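Local atomic coordinates of secreted in xylem 3 (Fusarium oxysporum, PDB entry 5OD4), a protein that is a secreted effector of a plant-pathogenic fungus that suppresses host immunity and is probably recognised by resistant plants. Residues 71-83 against 94-106. Numbering follows the deposited sequence. Where two conformers were deposited one is given.
Sequences HQAIANYEIEVRR and DCFHTARLSTGSR
Arg-83 lays its guanidinium flat over the ring of Phe-96, the planes only 9° apart and the centres 4.3 Å from each other. Its CG sits between the backbone N and the carbonyl carbon (chi1 67°), and the chain then runs straight to NE, carrying Arg-83 CD over the Phe-96 ring centre, a CH-pi contact of 3.6 Å to the centroid; CD2 of His-97 sits over the opposite face. Arg-83 NE also donates to the anti lone pair of Asp-94 OD2 at 3.2 Å, part of a salt bridge, which helps fix how the guanidinium is turned, while Tyr-119 adds a cation-pi contact. Phe-96 owes its place to a classic beta bulge, in which two residues, Phe-96 and His-97, are set against the single Val-81, whose carbonyl oxygen accepts from both backbone nitrogens, at 2.9 Å from Phe-96 N and 3.2 Å from His-97 N. Strands 77-85 and 94-101 thus form a bulged antiparallel hairpin at the margin of one sheet of the beta-sandwich, with 94-101 outermost. Along its middle, Tyr-77, Ile-79, Val-81, Ala-99 and Leu-101 line one face; of these, Ile-79 and Val-81 meet strands 60-66 and 109-114 of the other sheet, and Ala-99 meets 109-114. On the other, Arg-100 NH1 meets Glu-78 OE1 on its anti side at 3.1 Å, the carboxylate and guanidinium planes 51° apart, and NH2 pairs with Asp-128. Nearby, Glu-80 receives the backbone nitrogens of Val-6 and Phe-7, and Cys-95 is disulfide-bonded to Cys-5, so the N-terminal segment is tied to this face. Just ahead of strand 77-85, Asn-76 OD1 accepts from Thr-103 N, within the type II turn from Ser-102 to Ser-105, from above its carbonyl plane at 2.9 Å. Just beyond the turn, the Gln-72 amide stacks on the Arg-106 guanidinium while Gln-72 NE2 donates to Gly-104 O at 2.9 Å.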
loop_
_atom_site.group_PDB
_atom_site.type_symbol
_atom_site.label_atom_id
_atom_site.label_comp_id
_atom_site.label_asym_id
_atom_site.label_seq_id
_atom_site.Cartn_x
_atom_site.Cartn_y
_atom_site.Cartn_z
ATOM N N HIS A 71 11.613 -15.605 1.983
ATOM C CA HIS A 71 10.615 -16.598 2.296
ATOM C C HIS A 71 9.438 -16.527 1.337
ATOM O O HIS A 71 9.191 -15.538 0.647
ATOM C CB HIS A 71 10.137 -16.438 3.730
ATOM C CG HIS A 71 11.180 -16.782 4.762
ATOM N ND1 HIS A 71 10.879 -17.338 5.972
ATOM C CD2 HIS A 71 12.523 -16.660 4.751
ATOM C CE1 HIS A 71 11.999 -17.543 6.656
ATOM N NE2 HIS A 71 13.015 -17.113 5.938
ATOM N N GLN A 72 8.678 -17.613 1.330
ATOM C CA GLN A 72 7.360 -17.632 0.680
ATOM C C GLN A 72 6.288 -17.172 1.653
ATOM O O GLN A 72 6.388 -17.398 2.866
ATOM C CB GLN A 72 7.034 -19.049 0.227
ATOM C CG GLN A 72 7.943 -19.575 -0.875
ATOM C CD GLN A 72 7.667 -21.031 -1.060
ATOM O OE1 GLN A 72 8.208 -21.869 -0.329
ATOM N NE2 GLN A 72 6.780 -21.375 -1.998
ATOM N N ALA A 73 5.223 -16.570 1.124
ATOM C CA ALA A 73 4.064 -16.264 1.945
ATOM C C ALA A 73 3.443 -17.549 2.489
ATOM O O ALA A 73 3.267 -18.524 1.756
ATOM C CB ALA A 73 3.042 -15.510 1.117
ATOM N N ILE A 74 3.063 -17.539 3.771
ATOM C CA ILE A 74 2.493 -18.708 4.424
ATOM C C ILE A 74 0.983 -18.717 4.425
ATOM O O ILE A 74 0.359 -19.658 4.940
ATOM C CB ILE A 74 3.008 -18.868 5.871
ATOM C CG1 ILE A 74 2.464 -17.791 6.811
ATOM C CG2 ILE A 74 4.520 -18.892 5.896
ATOM C CD1 ILE A 74 2.937 -17.953 8.231
ATOM N N ALA A 75 0.379 -17.687 3.850
ATOM C CA ALA A 75 -1.069 -17.467 3.820
ATOM C C ALA A 75 -1.343 -16.512 2.680
ATOM O O ALA A 75 -0.429 -15.962 2.064
ATOM C CB ALA A 75 -1.579 -16.950 5.144
ATOM N N ASN A 76 -2.644 -16.297 2.432
ATOM C CA ASN A 76 -3.064 -15.255 1.484
ATOM C C ASN A 76 -3.288 -13.952 2.197
ATOM O O ASN A 76 -3.821 -13.931 3.303
ATOM C CB ASN A 76 -4.376 -15.675 0.816
ATOM C CG ASN A 76 -4.231 -16.921 -0.013
ATOM O OD1 ASN A 76 -3.400 -16.976 -0.920
ATOM N ND2 ASN A 76 -5.068 -17.919 0.271
ATOM N N TYR A 77 -2.894 -12.856 1.546
ATOM C CA TYR A 77 -3.051 -11.513 2.105
ATOM C C TYR A 77 -3.723 -10.610 1.108
ATOM O O TYR A 77 -3.466 -10.643 -0.109
ATOM C CB TYR A 77 -1.680 -10.899 2.480
ATOM C CG TYR A 77 -0.914 -11.691 3.502
ATOM C CD1 TYR A 77 -0.151 -12.798 3.114
ATOM C CD2 TYR A 77 -0.919 -11.366 4.834
ATOM C CE1 TYR A 77 0.558 -13.526 4.027
ATOM C CE2 TYR A 77 -0.186 -12.092 5.770
ATOM C CZ TYR A 77 0.546 -13.164 5.364
ATOM O OH TYR A 77 1.289 -13.935 6.210
ATOM N N GLU A 78 -4.595 -9.756 1.647
ATOM C CA GLU A 78 -5.283 -8.686 0.937
ATOM C C GLU A 78 -4.526 -7.388 1.181
ATOM O O GLU A 78 -4.212 -7.054 2.329
ATOM C CB GLU A 78 -6.716 -8.600 1.470
ATOM C CG GLU A 78 -7.573 -7.485 0.904
ATOM C CD GLU A 78 -8.009 -7.679 -0.518
ATOM O OE1 GLU A 78 -7.652 -8.653 -1.174
ATOM O OE2 GLU A 78 -8.773 -6.791 -1.010
ATOM N N ILE A 79 -4.249 -6.643 0.103
ATOM C CA ILE A 79 -3.540 -5.376 0.162
ATOM C C ILE A 79 -4.430 -4.340 -0.516
ATOM O O ILE A 79 -4.841 -4.529 -1.655
ATOM C CB ILE A 79 -2.194 -5.470 -0.570
ATOM C CG1 ILE A 79 -1.307 -6.550 0.024
ATOM C CG2 ILE A 79 -1.485 -4.131 -0.551
ATOM C CD1 ILE A 79 -0.260 -7.065 -0.916
ATOM N N GLU A 80 -4.780 -3.268 0.210
ATOM C CA GLU A 80 -5.719 -2.275 -0.311
ATOM C C GLU A 80 -5.198 -0.892 -0.111
ATOM O O GLU A 80 -4.674 -0.567 0.961
ATOM C CB GLU A 80 -7.092 -2.428 0.372
ATOM C CG GLU A 80 -7.719 -3.774 0.199
ATOM C CD GLU A 80 -9.088 -3.959 0.823
ATOM O OE1 GLU A 80 -9.574 -3.088 1.575
ATOM O OE2 GLU A 80 -9.704 -5.017 0.506
ATOM N N VAL A 81 -5.444 -0.041 -1.106
ATOM C CA VAL A 81 -5.195 1.389 -1.007
ATOM C C VAL A 81 -6.493 2.133 -1.261
ATOM O O VAL A 81 -7.123 1.947 -2.322
ATOM C CB VAL A 81 -4.117 1.865 -1.994
ATOM C CG1 VAL A 81 -3.944 3.369 -1.904
ATOM C CG2 VAL A 81 -2.812 1.135 -1.747
ATOM N N ARG A 82 -6.872 2.990 -0.319
ATOM C CA ARG A 82 -7.933 3.968 -0.526
ATOM C C ARG A 82 -7.300 5.343 -0.675
ATOM O O ARG A 82 -6.222 5.612 -0.139
ATOM C CB ARG A 82 -8.924 3.976 0.640
ATOM C CG ARG A 82 -9.580 2.616 0.819
ATOM C CD ARG A 82 -10.654 2.575 1.875
ATOM N NE ARG A 82 -11.826 3.264 1.430
ATOM C CZ ARG A 82 -12.293 4.442 1.848
ATOM N NH1 ARG A 82 -11.690 5.208 2.718
ATOM N NH2 ARG A 82 -13.397 4.815 1.309
ATOM N N ARG A 83 -7.970 6.214 -1.430
ATOM C CA ARG A 83 -7.520 7.608 -1.548
ATOM C C ARG A 83 -8.640 8.529 -1.086
ATOM O O ARG A 83 -9.819 8.310 -1.427
ATOM C CB ARG A 83 -7.025 7.937 -2.953
ATOM C CG ARG A 83 -8.082 7.932 -4.045
ATOM C CD ARG A 83 -7.481 8.315 -5.390
ATOM N NE ARG A 83 -8.493 8.347 -6.427
ATOM C CZ ARG A 83 -8.291 8.729 -7.678
ATOM N NH1 ARG A 83 -7.109 9.214 -8.037
ATOM N NH2 ARG A 83 -9.273 8.692 -8.564
ATOM N N ASP A 94 -12.235 6.808 -1.939
ATOM C CA ASP A 94 -12.383 5.830 -2.977
ATOM C C ASP A 94 -11.510 4.621 -2.712
ATOM O O ASP A 94 -10.357 4.788 -2.301
ATOM C CB ASP A 94 -11.853 6.354 -4.354
ATOM C CG ASP A 94 -12.376 7.617 -4.810
ATOM O OD1 ASP A 94 -13.600 7.820 -4.694
ATOM O OD2 ASP A 94 -11.527 8.438 -5.355
ATOM N N CYS A 95 -12.009 3.426 -3.028
ATOM C CA CYS A 95 -11.137 2.269 -3.163
ATOM C C CYS A 95 -10.359 2.450 -4.458
ATOM O O CYS A 95 -10.950 2.517 -5.519
ATOM C CB CYS A 95 -11.942 0.976 -3.205
ATOM S SG CYS A 95 -10.905 -0.504 -3.287
ATOM N N PHE A 96 -9.053 2.555 -4.355
ATOM C CA PHE A 96 -8.212 3.003 -5.445
ATOM C C PHE A 96 -7.511 1.861 -6.149
ATOM O O PHE A 96 -7.607 1.717 -7.379
ATOM C CB PHE A 96 -7.236 4.050 -4.885
ATOM C CG PHE A 96 -6.416 4.783 -5.906
ATOM C CD1 PHE A 96 -6.886 5.124 -7.153
ATOM C CD2 PHE A 96 -5.123 5.215 -5.537
ATOM C CE1 PHE A 96 -6.075 5.828 -8.052
ATOM C CE2 PHE A 96 -4.328 5.945 -6.404
ATOM C CZ PHE A 96 -4.809 6.255 -7.664
ATOM N N HIS A 97 -6.798 1.027 -5.402
ATOM C CA HIS A 97 -6.106 -0.127 -5.974
ATOM C C HIS A 97 -6.029 -1.221 -4.933
ATOM O O HIS A 97 -5.947 -0.935 -3.748
ATOM C CB HIS A 97 -4.678 0.223 -6.417
ATOM C CG HIS A 97 -4.599 1.078 -7.625
ATOM N ND1 HIS A 97 -4.960 0.631 -8.866
ATOM C CD2 HIS A 97 -4.292 2.393 -7.778
ATOM C CE1 HIS A 97 -4.823 1.622 -9.743
ATOM N NE2 HIS A 97 -4.412 2.702 -9.103
ATOM N N THR A 98 -5.989 -2.462 -5.405
ATOM C CA THR A 98 -5.785 -3.600 -4.519
ATOM C C THR A 98 -4.814 -4.584 -5.136
ATOM O O THR A 98 -4.581 -4.581 -6.348
ATOM C CB THR A 98 -7.110 -4.321 -4.202
ATOM O OG1 THR A 98 -7.570 -4.945 -5.391
ATOM C CG2 THR A 98 -8.197 -3.377 -3.661
ATOM N N ALA A 99 -4.257 -5.444 -4.284
ATOM C CA ALA A 99 -3.372 -6.507 -4.726
ATOM C C ALA A 99 -3.459 -7.656 -3.747
ATOM O O ALA A 99 -4.017 -7.556 -2.688
ATOM C CB ALA A 99 -1.943 -6.015 -4.861
ATOM N N ARG A 100 -2.956 -8.810 -4.196
ATOM C CA ARG A 100 -2.906 -10.029 -3.389
ATOM C C ARG A 100 -1.481 -10.533 -3.273
ATOM O O ARG A 100 -0.718 -10.490 -4.239
ATOM C CB ARG A 100 -3.761 -11.123 -4.003
ATOM C CG ARG A 100 -5.215 -10.751 -4.221
ATOM C CD ARG A 100 -5.994 -10.783 -2.935
ATOM N NE ARG A 100 -6.141 -12.156 -2.465
ATOM C CZ ARG A 100 -6.652 -12.510 -1.300
ATOM N NH1 ARG A 100 -7.074 -11.582 -0.459
ATOM N NH2 ARG A 100 -6.691 -13.783 -0.987
ATOM N N LEU A 101 -1.145 -11.050 -2.086
ATOM C CA LEU A 101 0.069 -11.857 -1.871
ATOM C C LEU A 101 -0.454 -13.239 -1.546
ATOM O O LEU A 101 -1.032 -13.447 -0.499
ATOM C CB LEU A 101 0.958 -11.241 -0.720
ATOM C CG LEU A 101 2.269 -12.001 -0.444
ATOM C CD1 LEU A 101 3.254 -11.841 -1.593
ATOM C CD2 LEU A 101 2.856 -11.520 0.855
ATOM N N SER A 102 -0.284 -14.197 -2.485
ATOM C CA SER A 102 -0.869 -15.511 -2.372
ATOM C C SER A 102 0.047 -16.488 -1.630
ATOM O O SER A 102 1.274 -16.363 -1.655
ATOM C CB SER A 102 -1.085 -16.069 -3.785
ATOM O OG SER A 102 0.148 -16.020 -4.484
ATOM N N THR A 103 -0.546 -17.498 -1.009
ATOM C CA THR A 103 0.249 -18.531 -0.325
ATOM C C THR A 103 1.260 -19.130 -1.294
ATOM O O THR A 103 0.920 -19.530 -2.390
ATOM C CB THR A 103 -0.673 -19.640 0.152
ATOM O OG1 THR A 103 -1.661 -19.032 0.939
ATOM C CG2 THR A 103 0.077 -20.668 0.979
ATOM N N GLY A 104 2.518 -19.194 -0.864
ATOM C CA GLY A 104 3.583 -19.735 -1.673
ATOM C C GLY A 104 4.310 -18.751 -2.552
ATOM O O GLY A 104 5.364 -19.079 -3.083
ATOM N N SER A 105 3.734 -17.561 -2.746
ATOM C CA SER A 105 4.400 -16.560 -3.556
ATOM C C SER A 105 5.583 -15.956 -2.832
ATOM O O SER A 105 5.641 -15.897 -1.608
ATOM C CB SER A 105 3.425 -15.515 -4.049
ATOM O OG SER A 105 2.921 -14.703 -3.045
ATOM N N ARG A 106 6.517 -15.463 -3.631
ATOM C CA ARG A 106 7.695 -14.786 -3.115
ATOM C C ARG A 106 7.579 -13.274 -3.122
ATOM O O ARG A 106 8.326 -12.585 -2.441
ATOM C CB ARG A 106 8.916 -15.232 -3.911
ATOM C CG ARG A 106 9.202 -16.694 -3.627
ATOM C CD ARG A 106 10.411 -17.269 -4.299
ATOM N NE ARG A 106 10.573 -18.664 -3.897
ATOM C CZ ARG A 106 9.778 -19.675 -4.269
ATOM N NH1 ARG A 106 8.748 -19.471 -5.078
ATOM N NH2 ARG A 106 10.015 -20.904 -3.829
HETATM O O HOH W 1 10.405 -13.606 -0.872
#